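Long-range contacts in catalase (Bacillus pumilus, PDB 4QOL), which catalyses the breakdown of hydrogen peroxide into water and oxygen at its heme, and also shows peroxidase-like reactivity toward phenolic substrates: residues N190-R195 and P220-R225; T201-N206 and A327-L332; K428-S433 and R465-Y470. All blocks are in the same frame, centred on the assembly; numbering follows the deposited sequence.

Interaction 1: N190-R195 and P220-R225; sequences NYAEMR and PSEGIR
Glu193 and Arg225 form a side-on salt bridge: NE of Arg225 lies 2.9 Å from OE2 of Glu193, and NH2 of Arg225 2.9 Å from OE1 of Glu193. Both oxygens lie close to the guanidinium plane, but the carboxylate is turned 48° against it, so NE meets OE2 from above the carboxylate plane. Arginine suits because its flat guanidinium offers NE and NH2 as adjacent donors, one for each oxygen; the bend at chi3 (59°) turns them to the glutamate. Asn190 supports the acid as a second donor, its ND2 2.9 Å from OE1 of Glu193, on the same face as Arg225 NH2. The amide's other end closes an Asx motif, OD1 of Asn190 accepting from N of Glu193 at 2.9 Å. The loop between helix 175-181 and strand 196-197, with Glu193 centring an inverse gamma turn, is held here against the segment leaving strand 211-220 through a type I beta turn, Pro220-Gly223, whose last residue has a positive phi, easy for glycine. N of Arg225 donates to O of Glu193 at 2.9 Å, nearly straight at 175°. CD1 of Ile224 sits over the centre of the Arg195 guanidinium, while NE of Arg195 pairs with Glu185.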
loop_
_atom_site.group_PDB
_atom_site.type_symbol
_atom_site.label_atom_id
_atom_site.label_comp_id
_atom_site.label_asym_id
_atom_site.label_seq_id
_atom_site.Cartn_x
_atom_site.Cartn_y
_atom_site.Cartn_z
ATOM N N ASN A 190 -11.595 32.098 12.850
ATOM C CA ASN A 190 -12.145 30.776 12.639
ATOM C C ASN A 190 -12.402 30.620 11.091
ATOM O O ASN A 190 -12.013 31.472 10.329
ATOM C CB ASN A 190 -13.438 30.609 13.468
ATOM C CG ASN A 190 -14.463 31.676 13.159
ATOM O OD1 ASN A 190 -14.907 31.805 12.015
ATOM N ND2 ASN A 190 -14.882 32.464 14.189
ATOM N N TYR A 191 -12.977 29.508 10.672
ATOM C CA TYR A 191 -13.155 29.266 9.256
ATOM C C TYR A 191 -14.341 30.018 8.656
ATOM O O TYR A 191 -14.380 30.214 7.466
ATOM C CB TYR A 191 -13.341 27.758 9.001
ATOM C CG TYR A 191 -12.166 26.866 9.341
ATOM C CD1 TYR A 191 -10.867 27.195 8.951
ATOM C CD2 TYR A 191 -12.356 25.684 10.047
ATOM C CE1 TYR A 191 -9.795 26.352 9.232
ATOM C CE2 TYR A 191 -11.323 24.837 10.342
ATOM C CZ TYR A 191 -10.019 25.168 9.958
ATOM O OH TYR A 191 -8.994 24.323 10.270
ATOM N N ALA A 192 -15.293 30.466 9.495
ATOM C CA ALA A 192 -16.502 31.175 8.998
ATOM C C ALA A 192 -16.245 32.657 8.737
ATOM O O ALA A 192 -16.717 33.231 7.764
ATOM C CB ALA A 192 -17.647 31.030 9.990
ATOM N N GLU A 193 -15.407 33.268 9.555
ATOM C CA GLU A 193 -15.172 34.736 9.467
ATOM C C GLU A 193 -13.886 35.002 8.700
ATOM O O GLU A 193 -12.909 35.570 9.208
ATOM C CB GLU A 193 -15.114 35.316 10.893
ATOM C CG GLU A 193 -16.433 35.201 11.651
ATOM C CD GLU A 193 -16.349 35.741 13.071
ATOM O OE1 GLU A 193 -16.321 34.941 14.045
ATOM O OE2 GLU A 193 -16.321 36.967 13.219
ATOM N N MET A 194 -13.859 34.497 7.464
ATOM C CA MET A 194 -12.640 34.318 6.704
ATOM C C MET A 194 -12.930 34.510 5.226
ATOM O O MET A 194 -13.998 34.115 4.756
ATOM C CB MET A 194 -12.168 32.875 6.933
ATOM C CG MET A 194 -10.876 32.517 6.316
ATOM S SD MET A 194 -10.367 30.804 6.709
ATOM C CE MET A 194 -11.337 29.814 5.573
ATOM N N ARG A 195 -11.974 35.127 4.540
ATOM C CA ARG A 195 -11.983 35.324 3.100
ATOM C C ARG A 195 -11.771 33.994 2.369
ATOM O O ARG A 195 -11.269 33.037 2.970
ATOM C CB ARG A 195 -10.807 36.236 2.778
ATOM C CG ARG A 195 -10.747 36.821 1.416
ATOM C CD ARG A 195 -9.432 37.559 1.211
ATOM N NE ARG A 195 -9.114 38.529 2.275
ATOM C CZ ARG A 195 -9.342 39.845 2.229
ATOM N NH1 ARG A 195 -9.874 40.410 1.167
ATOM N NH2 ARG A 195 -9.006 40.617 3.261
ATOM N N PRO A 220 -17.318 36.430 3.135
ATOM C CA PRO A 220 -18.091 35.841 4.198
ATOM C C PRO A 220 -19.258 36.668 4.655
ATOM O O PRO A 220 -19.100 37.841 4.966
ATOM C CB PRO A 220 -17.079 35.725 5.324
ATOM C CG PRO A 220 -16.072 36.797 5.048
ATOM C CD PRO A 220 -15.979 36.877 3.590
ATOM N N SER A 221 -20.407 36.037 4.762
ATOM C CA SER A 221 -21.572 36.694 5.344
ATOM C C SER A 221 -21.304 37.059 6.779
ATOM O O SER A 221 -21.848 38.049 7.279
ATOM C CB SER A 221 -22.790 35.778 5.293
ATOM O OG SER A 221 -22.602 34.608 6.079
ATOM N N GLU A 222 -20.424 36.310 7.454
ATOM C CA GLU A 222 -20.061 36.584 8.849
ATOM C C GLU A 222 -18.951 37.662 9.030
ATOM O O GLU A 222 -18.621 37.983 10.167
ATOM C CB GLU A 222 -19.648 35.291 9.574
ATOM C CG GLU A 222 -20.726 34.209 9.600
ATOM C CD GLU A 222 -21.932 34.552 10.442
ATOM O OE1 GLU A 222 -21.827 35.408 11.322
ATOM O OE2 GLU A 222 -23.003 33.972 10.215
ATOM N N GLY A 223 -18.445 38.233 7.939
ATOM C CA GLY A 223 -17.398 39.252 7.976
ATOM C C GLY A 223 -16.068 38.602 8.102
ATOM O O GLY A 223 -16.004 37.452 8.538
ATOM N N ILE A 224 -14.997 39.325 7.778
ATOM C CA ILE A 224 -13.650 38.875 8.024
ATOM C C ILE A 224 -13.200 39.270 9.430
ATOM O O ILE A 224 -13.269 40.451 9.796
ATOM C CB ILE A 224 -12.687 39.474 6.984
ATOM C CG1 ILE A 224 -12.994 38.868 5.621
ATOM C CG2 ILE A 224 -11.213 39.283 7.401
ATOM C CD1 ILE A 224 -12.423 39.612 4.438
ATOM N N ARG A 225 -12.741 38.320 10.234
ATOM C CA ARG A 225 -12.154 38.629 11.553
ATOM C C ARG A 225 -10.937 37.840 11.849
ATOM O O ARG A 225 -10.870 36.657 11.489
ATOM C CB ARG A 225 -13.155 38.356 12.679
ATOM C CG ARG A 225 -12.717 38.883 14.013
ATOM C CD ARG A 225 -13.859 38.875 15.027
ATOM N NE ARG A 225 -14.431 37.553 15.275
ATOM C CZ ARG A 225 -14.024 36.679 16.206
ATOM N NH1 ARG A 225 -12.984 36.918 17.001
ATOM N NH2 ARG A 225 -14.624 35.509 16.301
HETATM O O HOH W 1 -19.294 33.529 6.591
HETATM O O HOH W 2 -16.613 38.939 11.633
#

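Interaction 2: T201-N206 and A327-L332; sequences TFRWVN and ASEDKL. With HEM (protoporphyrin IX containing Fe), chain E.
Phe202 and Ser328 bring the backbones closest, their CA atoms 4.8 Å apart, where strand 202-205 runs antiparallel to the short strand 325-327. Beyond Ala327 the 327-332 segment leaves the sheet and turns through Ser328-Asp330 into helix 331-348. At this exit the hydroxyl of Ser328 serves twice: OG donates to O of Thr201 at 2.7 Å, from above the carbonyl plane, and accepts from N of Asp330 at 3.3 Å in an ST turn. With chi1 at 75°, OG lies between the backbone N and the carbonyl carbon, so a side chain as short as serine can reach both. The extended chain of Arg203 runs past O of Ala327, its CD 3.6 Å from that oxygen, and crosses Glu329 at about a right angle. NE and NH2 of Arg203 form a side-on salt bridge to the single oxygen OE1 of Glu329, at 3.2 and 3.1 Å; the oxygen lies in the guanidinium plane, although the carboxylate is turned 48° against it. Asp330 caps the helix with a weak bond from N of Leu332, and a water joins its OD2 to N of Thr201. Leu332 then sets CD1 3.6 Å from CBB of the heme. In this buried setting the Arg203-Glu329 pair probably offsets two charges, and the polar links tie strand 202-205 to the turn before helix 331-348, which lines the heme pocket.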
loop_
_atom_site.group_PDB
_atom_site.type_symbol
_atom_site.label_atom_id
_atom_site.label_comp_id
_atom_site.label_asym_id
_atom_site.label_seq_id
_atom_site.Cartn_x
_atom_site.Cartn_y
_atom_site.Cartn_z
ATOM N N THR A 201 -5.630 32.958 -11.717
ATOM C CA THR A 201 -6.405 33.247 -12.950
ATOM C C THR A 201 -6.765 31.922 -13.597
ATOM O O THR A 201 -5.930 31.026 -13.737
ATOM C CB THR A 201 -5.562 34.061 -13.876
ATOM O OG1 THR A 201 -5.163 35.290 -13.204
ATOM C CG2 THR A 201 -6.314 34.374 -15.159
ATOM N N PHE A 202 -8.049 31.784 -13.951
ATOM C CA PHE A 202 -8.510 30.722 -14.788
ATOM C C PHE A 202 -9.045 31.311 -16.110
ATOM O O PHE A 202 -9.086 32.514 -16.290
ATOM C CB PHE A 202 -9.646 29.967 -14.067
ATOM C CG PHE A 202 -9.175 29.242 -12.853
ATOM C CD1 PHE A 202 -8.616 27.943 -12.981
ATOM C CD2 PHE A 202 -9.172 29.846 -11.619
ATOM C CE1 PHE A 202 -8.071 27.300 -11.829
ATOM C CE2 PHE A 202 -8.664 29.199 -10.491
ATOM C CZ PHE A 202 -8.110 27.964 -10.598
ATOM N N ARG A 203 -9.453 30.435 -16.962
ATOM C CA ARG A 203 -10.076 30.824 -18.241
ATOM C C ARG A 203 -11.549 30.454 -18.215
ATOM O O ARG A 203 -11.876 29.272 -17.935
ATOM C CB ARG A 203 -9.373 30.110 -19.387
ATOM C CG ARG A 203 -7.988 30.636 -19.718
ATOM C CD ARG A 203 -7.470 29.901 -20.989
ATOM N NE ARG A 203 -6.247 30.543 -21.405
ATOM C CZ ARG A 203 -6.007 31.080 -22.601
ATOM N NH1 ARG A 203 -6.841 30.964 -23.625
ATOM N NH2 ARG A 203 -4.859 31.680 -22.765
ATOM N N TRP A 204 -12.417 31.397 -18.600
ATOM C CA TRP A 204 -13.826 31.121 -18.793
ATOM C C TRP A 204 -14.082 31.159 -20.275
ATOM O O TRP A 204 -13.639 32.080 -20.953
ATOM C CB TRP A 204 -14.666 32.142 -18.050
ATOM C CG TRP A 204 -15.048 31.760 -16.700
ATOM C CD1 TRP A 204 -14.558 30.686 -15.905
ATOM C CD2 TRP A 204 -16.003 32.424 -15.894
ATOM N NE1 TRP A 204 -15.196 30.680 -14.695
ATOM C CE2 TRP A 204 -16.061 31.742 -14.637
ATOM C CE3 TRP A 204 -16.824 33.496 -16.082
ATOM C CZ2 TRP A 204 -16.952 32.084 -13.664
ATOM C CZ3 TRP A 204 -17.636 33.916 -15.022
ATOM C CH2 TRP A 204 -17.696 33.192 -13.846
ATOM N N VAL A 205 -14.743 30.134 -20.797
ATOM C CA VAL A 205 -14.988 30.006 -22.195
ATOM C C VAL A 205 -16.501 29.889 -22.355
ATOM O O VAL A 205 -17.108 28.996 -21.798
ATOM C CB VAL A 205 -14.300 28.769 -22.832
ATOM C CG1 VAL A 205 -14.487 28.816 -24.352
ATOM C CG2 VAL A 205 -12.821 28.741 -22.459
ATOM N N ASN A 206 -17.075 30.759 -23.193
ATOM C CA ASN A 206 -18.546 30.724 -23.452
ATOM C C ASN A 206 -18.984 29.838 -24.668
ATOM O O ASN A 206 -18.166 29.204 -25.316
ATOM C CB ASN A 206 -19.098 32.143 -23.540
ATOM C CG ASN A 206 -18.745 32.874 -24.855
ATOM O OD1 ASN A 206 -18.221 32.316 -25.802
ATOM N ND2 ASN A 206 -19.002 34.154 -24.856
ATOM N N ALA A 327 -7.967 25.744 -17.153
ATOM C CA ALA A 327 -6.738 26.260 -16.518
ATOM C C ALA A 327 -6.222 27.446 -17.295
ATOM O O ALA A 327 -6.429 27.551 -18.526
ATOM C CB ALA A 327 -5.677 25.162 -16.437
ATOM N N SER A 328 -5.591 28.379 -16.640
ATOM C CA SER A 328 -4.726 29.279 -17.339
ATOM C C SER A 328 -3.315 28.683 -17.399
ATOM O O SER A 328 -2.987 27.673 -16.713
ATOM C CB SER A 328 -4.671 30.630 -16.663
ATOM O OG SER A 328 -3.873 30.617 -15.458
ATOM N N GLU A 329 -2.457 29.442 -18.064
ATOM C CA GLU A 329 -1.021 29.159 -18.188
ATOM C C GLU A 329 -0.157 29.321 -16.921
ATOM O O GLU A 329 1.019 28.971 -16.928
ATOM C CB GLU A 329 -0.525 30.015 -19.365
ATOM C CG GLU A 329 -1.018 31.463 -19.253
ATOM C CD GLU A 329 -2.413 31.886 -19.948
ATOM O OE1 GLU A 329 -3.480 31.224 -20.054
ATOM O OE2 GLU A 329 -2.503 33.074 -20.377
ATOM N N ASP A 330 -0.754 29.775 -15.831
ATOM C CA ASP A 330 -0.073 29.994 -14.553
ATOM C C ASP A 330 0.770 28.723 -14.196
ATOM O O ASP A 330 0.186 27.664 -14.101
ATOM C CB ASP A 330 -1.191 30.318 -13.553
ATOM C CG ASP A 330 -0.724 30.436 -12.071
ATOM O OD1 ASP A 330 0.155 29.677 -11.669
ATOM O OD2 ASP A 330 -1.408 31.152 -11.305
ATOM N N LYS A 331 2.104 28.869 -13.971
ATOM C CA LYS A 331 2.959 27.735 -13.944
ATOM C C LYS A 331 2.841 27.018 -12.556
ATOM O O LYS A 331 3.256 25.889 -12.438
ATOM C CB LYS A 331 4.436 28.093 -14.154
ATOM C CG LYS A 331 4.756 28.701 -15.513
ATOM C CD LYS A 331 6.255 28.998 -15.633
ATOM C CE LYS A 331 6.516 29.908 -16.815
ATOM N NZ LYS A 331 7.958 30.194 -16.889
ATOM N N LEU A 332 2.315 27.746 -11.578
ATOM C CA LEU A 332 2.036 27.176 -10.242
ATOM C C LEU A 332 0.778 26.281 -10.379
ATOM O O LEU A 332 0.846 25.075 -10.047
ATOM C CB LEU A 332 1.840 28.332 -9.261
ATOM C CG LEU A 332 1.783 27.858 -7.792
ATOM C CD1 LEU A 332 3.166 27.431 -7.307
ATOM C CD2 LEU A 332 1.200 28.978 -6.994
HETATM C CHA HEM E . -3.843 20.284 -0.463
HETATM C CHB HEM E . -0.123 20.334 -3.576
HETATM C CHC HEM E . -0.702 25.256 -4.058
HETATM C CHD HEM E . -4.811 24.900 -1.514
HETATM C C1A HEM E . -2.763 19.890 -1.237
HETATM C C2A HEM E . -2.225 18.565 -1.303
HETATM C C3A HEM E . -1.185 18.582 -2.179
HETATM C C4A HEM E . -1.079 19.902 -2.657
HETATM C CMA HEM E . -0.303 17.490 -2.710
HETATM C CAA HEM E . -2.780 17.391 -0.560
HETATM C CBA HEM E . -4.125 17.061 -1.240
HETATM C CGA HEM E . -4.713 15.799 -0.732
HETATM O O1A HEM E . -5.905 15.556 -1.011
HETATM O O2A HEM E . -4.016 14.948 -0.134
HETATM C C1B HEM E . 0.012 21.706 -3.929
HETATM C C2B HEM E . 1.033 22.160 -4.823
HETATM C C3B HEM E . 0.904 23.518 -4.955
HETATM C C4B HEM E . -0.269 23.918 -4.164
HETATM C CMB HEM E . 2.049 21.264 -5.485
HETATM C CAB HEM E . 1.675 24.452 -5.777
HETATM C CBB HEM E . 2.461 23.973 -6.745
HETATM C C1C HEM E . -1.890 25.582 -3.403
HETATM C C2C HEM E . -2.568 26.764 -3.598
HETATM C C3C HEM E . -3.709 26.672 -2.862
HETATM C C4C HEM E . -3.780 25.389 -2.269
HETATM C CMC HEM E . -2.033 27.935 -4.393
HETATM C CAC HEM E . -4.767 27.625 -2.849
HETATM C CBC HEM E . -4.909 28.390 -3.918
HETATM C C1D HEM E . -4.832 23.580 -1.037
HETATM C C2D HEM E . -5.902 23.108 -0.159
HETATM C C3D HEM E . -5.642 21.839 0.172
HETATM C C4D HEM E . -4.400 21.530 -0.529
HETATM C CMD HEM E . -7.047 23.977 0.271
HETATM C CAD HEM E . -6.461 20.917 1.040
HETATM C CBD HEM E . -7.591 20.369 0.140
HETATM C CGD HEM E . -8.395 19.490 1.054
HETATM O O1D HEM E . -9.226 20.041 1.766
HETATM O O2D HEM E . -8.229 18.241 1.092
HETATM N NA HEM E . -2.059 20.722 -2.113
HETATM N NB HEM E . -0.711 22.789 -3.587
HETATM N NC HEM E . -2.661 24.717 -2.657
HETATM N ND HEM E . -3.945 22.612 -1.245
HETATM FE FE HEM E . -2.393 22.703 -2.369
HETATM O O HOH W 3 -2.825 33.358 -12.126
#

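Interaction 3: K428-S433 and R465-Y470; sequences KYRSYS and RADEDY
In the helical C-terminal region, Tyr429 on helix 423-431 comes nearest to Tyr470, in the first turn of helix 468-478, with their CA atoms 7.0 Å apart. The two rings are almost exactly parallel, 1° between planes, yet slid so far that they barely overlap, with centroids 4.5 Å apart. The slide puts the root of one side chain over the middle of the other: CB of Tyr470 stands 3.4 Å from the centroid of the Tyr429 ring, practically on its normal, a CH-pi contact. Tyrosine suits position 429 because its flat face receives this CB while its far end remains polar. With CG anti to the backbone N (chi1 176°), the ring reaches across to the second segment, and OH donates to OD2 of Asp469 at 2.7 Å, from above the carboxylate plane. Tyr470 sends its own hydroxyl to Thr179, beyond the contact.

Asp467, the N-cap residue of helix 468-478 at its junction with helix 453-466, divides its work between its two oxygens. OD1 accepts from N of Tyr470 at 3.1 Å and more weakly from N of Asp469. OD2 takes NH1 of Arg430 at 2.8 Å on its anti lone pair, close to the guanidinium plane. Arginine is long enough to reach this junction with its chain bent at chi3 (-69°). A water also accepts from NH1 of Arg430 and donates to O of Ala466, at the end of the preceding helix.

The capping carboxylate is thus also the acid of the salt bridge. Its negative charge is probably steadied both by the helix start and by Arg430, so the bend between two helices is fastened to a third by charge, while the tyrosine pair supplies the apolar part of the grip.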
loop_
_atom_site.group_PDB
_atom_site.type_symbol
_atom_site.label_atom_id
_atom_site.label_comp_id
_atom_site.label_asym_id
_atom_site.label_seq_id
_atom_site.Cartn_x
_atom_site.Cartn_y
_atom_site.Cartn_z
ATOM N N LYS A 428 0.080 46.927 -1.033
ATOM C CA LYS A 428 -0.626 46.314 0.085
ATOM C C LYS A 428 -0.235 46.967 1.383
ATOM O O LYS A 428 -1.122 47.356 2.169
ATOM C CB LYS A 428 -0.378 44.798 0.145
ATOM C CG LYS A 428 -1.191 44.090 1.216
ATOM C CD LYS A 428 -2.687 44.193 1.028
ATOM C CE LYS A 428 -3.402 43.450 2.177
ATOM N NZ LYS A 428 -4.868 43.612 2.058
ATOM N N TYR A 429 1.063 47.147 1.590
ATOM C CA TYR A 429 1.552 47.815 2.811
ATOM C C TYR A 429 0.859 49.165 3.007
ATOM O O TYR A 429 0.319 49.502 4.058
ATOM C CB TYR A 429 3.073 48.048 2.731
ATOM C CG TYR A 429 3.603 48.836 3.937
ATOM C CD1 TYR A 429 3.739 48.209 5.165
ATOM C CD2 TYR A 429 3.952 50.171 3.845
ATOM C CE1 TYR A 429 4.216 48.881 6.305
ATOM C CE2 TYR A 429 4.426 50.849 4.963
ATOM C CZ TYR A 429 4.566 50.203 6.173
ATOM O OH TYR A 429 5.086 50.899 7.318
ATOM N N ARG A 430 0.867 49.953 1.941
ATOM C CA ARG A 430 0.308 51.294 2.043
ATOM C C ARG A 430 -1.182 51.306 2.244
ATOM O O ARG A 430 -1.707 52.294 2.748
ATOM C CB ARG A 430 0.698 52.133 0.853
ATOM C CG ARG A 430 2.159 52.470 0.847
ATOM C CD ARG A 430 2.518 53.406 -0.303
ATOM N NE ARG A 430 2.409 52.760 -1.612
ATOM C CZ ARG A 430 3.378 52.094 -2.239
ATOM N NH1 ARG A 430 4.586 51.875 -1.696
ATOM N NH2 ARG A 430 3.148 51.663 -3.455
ATOM N N SER A 431 -1.873 50.239 1.861
ATOM C CA SER A 431 -3.333 50.122 2.054
ATOM C C SER A 431 -3.734 49.780 3.491
ATOM O O SER A 431 -4.913 49.913 3.865
ATOM C CB SER A 431 -3.917 49.102 1.066
ATOM O OG SER A 431 -3.722 47.750 1.517
ATOM N N TYR A 432 -2.763 49.374 4.315
ATOM C CA TYR A 432 -3.040 49.062 5.685
ATOM C C TYR A 432 -3.290 50.375 6.470
ATOM O O TYR A 432 -2.596 51.353 6.268
ATOM C CB TYR A 432 -1.858 48.305 6.345
ATOM C CG TYR A 432 -1.742 46.805 5.998
ATOM C CD1 TYR A 432 -2.870 45.996 5.925
ATOM C CD2 TYR A 432 -0.524 46.254 5.650
ATOM C CE1 TYR A 432 -2.773 44.656 5.558
ATOM C CE2 TYR A 432 -0.395 44.902 5.277
ATOM C CZ TYR A 432 -1.531 44.109 5.223
ATOM O OH TYR A 432 -1.413 42.757 4.857
ATOM N N SER A 433 -4.203 50.314 7.436
ATOM C CA SER A 433 -4.311 51.339 8.485
ATOM C C SER A 433 -3.042 51.358 9.305
ATOM O O SER A 433 -2.236 50.427 9.239
ATOM C CB SER A 433 -5.513 51.058 9.394
ATOM O OG SER A 433 -5.287 49.925 10.215
ATOM N N ARG A 465 12.336 47.417 -0.554
ATOM C CA ARG A 465 12.055 47.590 -1.971
ATOM C C ARG A 465 10.584 47.664 -2.232
ATOM O O ARG A 465 10.158 48.325 -3.211
ATOM C CB ARG A 465 12.635 46.446 -2.793
ATOM C CG ARG A 465 14.137 46.450 -2.811
ATOM C CD ARG A 465 14.684 45.307 -3.661
ATOM N NE ARG A 465 16.096 45.175 -3.336
ATOM C CZ ARG A 465 16.732 44.284 -2.561
ATOM N NH1 ARG A 465 16.160 43.179 -2.011
ATOM N NH2 ARG A 465 18.051 44.475 -2.406
ATOM N N ALA A 466 9.782 46.947 -1.462
ATOM C CA ALA A 466 8.312 47.081 -1.525
ATOM C C ALA A 466 7.917 48.515 -1.143
ATOM O O ALA A 466 7.208 49.200 -1.883
ATOM C CB ALA A 466 7.643 46.068 -0.591
ATOM N N ASP A 467 8.393 48.978 -0.013
ATOM C CA ASP A 467 8.074 50.339 0.453
ATOM C C ASP A 467 9.128 50.773 1.498
ATOM O O ASP A 467 9.428 50.046 2.431
ATOM C CB ASP A 467 6.627 50.384 0.994
ATOM C CG ASP A 467 6.231 51.738 1.589
ATOM O OD1 ASP A 467 6.730 52.089 2.689
ATOM O OD2 ASP A 467 5.451 52.453 0.945
ATOM N N GLU A 468 9.733 51.955 1.298
ATOM C CA GLU A 468 10.862 52.366 2.171
ATOM C C GLU A 468 10.465 52.507 3.624
ATOM O O GLU A 468 11.286 52.214 4.472
ATOM C CB GLU A 468 11.530 53.705 1.783
ATOM C CG GLU A 468 10.629 54.910 1.490
ATOM C CD GLU A 468 11.441 56.176 1.138
ATOM O OE1 GLU A 468 12.640 56.265 1.521
ATOM O OE2 GLU A 468 10.893 57.099 0.482
ATOM N N ASP A 469 9.229 52.952 3.904
ATOM C CA ASP A 469 8.726 53.063 5.273
ATOM C C ASP A 469 8.565 51.660 5.933
ATOM O O ASP A 469 9.008 51.441 7.059
ATOM C CB ASP A 469 7.385 53.809 5.306
ATOM C CG ASP A 469 6.844 54.025 6.735
ATOM O OD1 ASP A 469 7.500 54.761 7.551
ATOM O OD2 ASP A 469 5.732 53.509 7.075
ATOM N N TYR A 470 7.965 50.730 5.172
ATOM C CA TYR A 470 7.854 49.324 5.571
ATOM C C TYR A 470 9.221 48.811 5.988
ATOM O O TYR A 470 9.394 48.325 7.105
ATOM C CB TYR A 470 7.285 48.610 4.336
ATOM C CG TYR A 470 6.900 47.113 4.442
ATOM C CD1 TYR A 470 6.947 46.411 5.639
ATOM C CD2 TYR A 470 6.398 46.458 3.311
ATOM C CE1 TYR A 470 6.596 45.097 5.702
ATOM C CE2 TYR A 470 6.023 45.137 3.373
ATOM C CZ TYR A 470 6.112 44.458 4.568
ATOM O OH TYR A 470 5.677 43.125 4.622
HETATM O O HOH W 4 5.012 49.737 -4.479
HETATM O O HOH W 5 7.157 51.788 -2.908
#

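How the interactions relate
Interactions 1 and 2 belong to the heme-containing catalase region and alternate along the chain: 190-195, 201-206, 220-225, then 327-332. Strand 211-220 relates them, since it pairs with strand 202-205 of interaction 2 and runs into the turn of interaction 1. Their centres lie 27 Å apart, and their nearest atoms about 14 Å. Interaction 3 follows both, within the helical C-terminal region. Its centre is 25 Å from that of interaction 1 and 30 Å from that of interaction 2, but its nearest atoms come within about 5 Å of interaction 1. Two contacts fasten loops, a strand and a helix start at the sheet; the third fastens C-terminal helices to one another, next to helix 175-181.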